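Local coordinates for monalysin (Pseudomonas entomophila, PDB 4MKQ), which forms pores in host cell membranes as a secreted beta-barrel toxin, damaging the intestine of infected Drosophila, at residues 19-24 / 117-122. Sequence-based numbering, arbitrary orientation.
Sequences YLLDYS and QRKRVI
Leu21 reaches across to Val121 and Lys119, and with Val121 it carries most of the contact. Its CB meets the valine at CB and CG1, lying 3.9 Å from Val121 CG1. From there CG stays beside the backbone N and anti to the carbonyl carbon (chi1 -55°), and this carries the fork along the strand, back toward Lys119. One prong, CD2, lies 3.7 Å from Val121 CG1; the leucine and valine side chains run antiparallel as they pass. The other prong, CD1, is 3.9 Å from Lys119 CB and as far from Lys119 CG, meeting the root of the lysine while the rest of that chain runs on to its ammonium group. Val121 answers with both methyls: CG1 faces Leu21, while CG2 approaches Tyr23 CB at 4.0 Å. The tyrosine touches with this CB alone; its ring is directed elsewhere, off the strand.

What is being joined here is the end of helix 13-20 to strand 106-124 of the long, mixed sheet in this aerolysin-like fold, in a construct that lacks the membrane-spanning segment. Leu21, the first residue past the helix, is the centre of an inverse gamma turn, and Asp22 N bonds to Leu20 O at 2.9 Å. Beyond it, Ser24 OG donates to Asp22 OD1 at 2.7 Å, arriving on the syn side but 29° out of the carboxylate plane. Val76 on the adjacent strand 71-84 and Leu59 on strand 46-65, one further across the sheet, also touch Leu21. On the reverse side of strand 106-124, Arg120 points away from the leucine and packs on Ile73 of a second subunit.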
loop_
_atom_site.group_PDB
_atom_site.type_symbol
_atom_site.label_atom_id
_atom_site.label_comp_id
_atom_site.label_asym_id
_atom_site.label_seq_id
_atom_site.Cartn_x
_atom_site.Cartn_y
_atom_site.Cartn_z
ATOM N N TYR A 19 18.390 -11.641 10.427
ATOM C CA TYR A 19 18.187 -12.428 11.638
ATOM C C TYR A 19 16.712 -12.794 11.848
ATOM O O TYR A 19 16.410 -13.957 12.121
ATOM C CB TYR A 19 18.771 -11.707 12.878
ATOM C CG TYR A 19 18.433 -12.385 14.190
ATOM C CD1 TYR A 19 19.061 -13.567 14.569
ATOM C CD2 TYR A 19 17.457 -11.864 15.035
ATOM C CE1 TYR A 19 18.725 -14.217 15.756
ATOM C CE2 TYR A 19 17.107 -12.507 16.220
ATOM C CZ TYR A 19 17.741 -13.687 16.575
ATOM O OH TYR A 19 17.410 -14.327 17.743
ATOM N N LEU A 20 15.808 -11.799 11.751
ATOM C CA LEU A 20 14.374 -11.970 11.987
ATOM C C LEU A 20 13.639 -12.701 10.874
ATOM O O LEU A 20 12.969 -13.699 11.151
ATOM C CB LEU A 20 13.687 -10.621 12.291
ATOM C CG LEU A 20 14.141 -9.866 13.546
ATOM C CD1 LEU A 20 13.468 -8.524 13.636
ATOM C CD2 LEU A 20 13.869 -10.661 14.808
ATOM N N LEU A 21 13.736 -12.191 9.627
ATOM C CA LEU A 21 13.063 -12.762 8.456
ATOM C C LEU A 21 13.814 -13.980 7.912
ATOM O O LEU A 21 14.205 -14.017 6.741
ATOM C CB LEU A 21 12.823 -11.705 7.356
ATOM C CG LEU A 21 12.060 -10.438 7.747
ATOM C CD1 LEU A 21 12.368 -9.313 6.791
ATOM C CD2 LEU A 21 10.564 -10.674 7.809
ATOM N N ASP A 22 14.022 -14.968 8.787
ATOM C CA ASP A 22 14.678 -16.236 8.481
ATOM C C ASP A 22 13.550 -17.230 8.212
ATOM O O ASP A 22 12.747 -17.491 9.106
ATOM C CB ASP A 22 15.543 -16.690 9.684
ATOM C CG ASP A 22 16.484 -17.861 9.428
ATOM O OD1 ASP A 22 16.143 -18.734 8.597
ATOM O OD2 ASP A 22 17.553 -17.913 10.071
ATOM N N TYR A 23 13.455 -17.747 6.970
ATOM C CA TYR A 23 12.395 -18.693 6.605
ATOM C C TYR A 23 12.488 -20.035 7.346
ATOM O O TYR A 23 11.449 -20.615 7.667
ATOM C CB TYR A 23 12.318 -18.901 5.079
ATOM C CG TYR A 23 13.403 -19.783 4.497
ATOM C CD1 TYR A 23 14.603 -19.241 4.047
ATOM C CD2 TYR A 23 13.209 -21.155 4.349
ATOM C CE1 TYR A 23 15.600 -20.050 3.503
ATOM C CE2 TYR A 23 14.205 -21.975 3.829
ATOM C CZ TYR A 23 15.397 -21.417 3.401
ATOM O OH TYR A 23 16.364 -22.228 2.865
ATOM N N SER A 24 13.726 -20.537 7.575
ATOM C CA SER A 24 13.978 -21.823 8.227
ATOM C C SER A 24 13.625 -21.812 9.703
ATOM O O SER A 24 13.152 -22.822 10.224
ATOM C CB SER A 24 15.416 -22.285 8.009
ATOM O OG SER A 24 16.370 -21.439 8.626
ATOM N N GLN A 117 8.146 -2.167 8.532
ATOM C CA GLN A 117 9.045 -2.218 7.375
ATOM C C GLN A 117 8.349 -2.920 6.193
ATOM O O GLN A 117 7.337 -3.597 6.393
ATOM C CB GLN A 117 10.383 -2.899 7.734
ATOM C CG GLN A 117 11.119 -2.330 8.955
ATOM C CD GLN A 117 11.721 -0.964 8.731
ATOM O OE1 GLN A 117 11.050 0.065 8.850
ATOM N NE2 GLN A 117 13.014 -0.926 8.451
ATOM N N ARG A 118 8.869 -2.741 4.965
ATOM C CA ARG A 118 8.261 -3.335 3.773
ATOM C C ARG A 118 8.571 -4.821 3.584
ATOM O O ARG A 118 7.658 -5.572 3.235
ATOM C CB ARG A 118 8.598 -2.540 2.501
ATOM C CG ARG A 118 7.462 -1.620 2.081
ATOM C CD ARG A 118 7.540 -1.210 0.624
ATOM N NE ARG A 118 6.229 -0.803 0.110
ATOM C CZ ARG A 118 5.752 0.439 0.144
ATOM N NH1 ARG A 118 6.474 1.423 0.666
ATOM N NH2 ARG A 118 4.548 0.706 -0.345
ATOM N N LYS A 119 9.843 -5.239 3.793
ATOM C CA LYS A 119 10.308 -6.621 3.607
ATOM C C LYS A 119 9.472 -7.652 4.369
ATOM O O LYS A 119 9.181 -7.477 5.554
ATOM C CB LYS A 119 11.798 -6.750 3.953
ATOM C CG LYS A 119 12.526 -7.852 3.199
ATOM C CD LYS A 119 14.050 -7.610 3.214
ATOM C CE LYS A 119 14.773 -8.817 2.639
ATOM N NZ LYS A 119 14.408 -9.152 1.223
ATOM N N ARG A 120 9.064 -8.712 3.655
ATOM C CA ARG A 120 8.231 -9.805 4.166
ATOM C C ARG A 120 8.822 -11.173 3.833
ATOM O O ARG A 120 9.552 -11.306 2.848
ATOM C CB ARG A 120 6.790 -9.708 3.624
ATOM C CG ARG A 120 6.017 -8.476 4.098
ATOM C CD ARG A 120 4.556 -8.500 3.690
ATOM N NE ARG A 120 4.353 -8.096 2.297
ATOM C CZ ARG A 120 3.167 -7.889 1.735
ATOM N NH1 ARG A 120 2.052 -8.025 2.445
ATOM N NH2 ARG A 120 3.084 -7.535 0.461
ATOM N N VAL A 121 8.507 -12.190 4.658
ATOM C CA VAL A 121 8.980 -13.559 4.457
ATOM C C VAL A 121 7.816 -14.554 4.580
ATOM O O VAL A 121 6.969 -14.415 5.466
ATOM C CB VAL A 121 10.221 -13.925 5.340
ATOM C CG1 VAL A 121 9.860 -14.176 6.805
ATOM C CG2 VAL A 121 10.991 -15.110 4.762
ATOM N N ILE A 122 7.762 -15.525 3.662
ATOM C CA ILE A 122 6.757 -16.586 3.668
ATOM C C ILE A 122 7.358 -17.819 4.357
ATOM O O ILE A 122 8.384 -18.344 3.927
ATOM C CB ILE A 122 6.132 -16.835 2.270
ATOM C CG1 ILE A 122 4.977 -17.856 2.335
ATOM C CG2 ILE A 122 7.175 -17.200 1.210
ATOM C CD1 ILE A 122 3.681 -17.336 1.789
#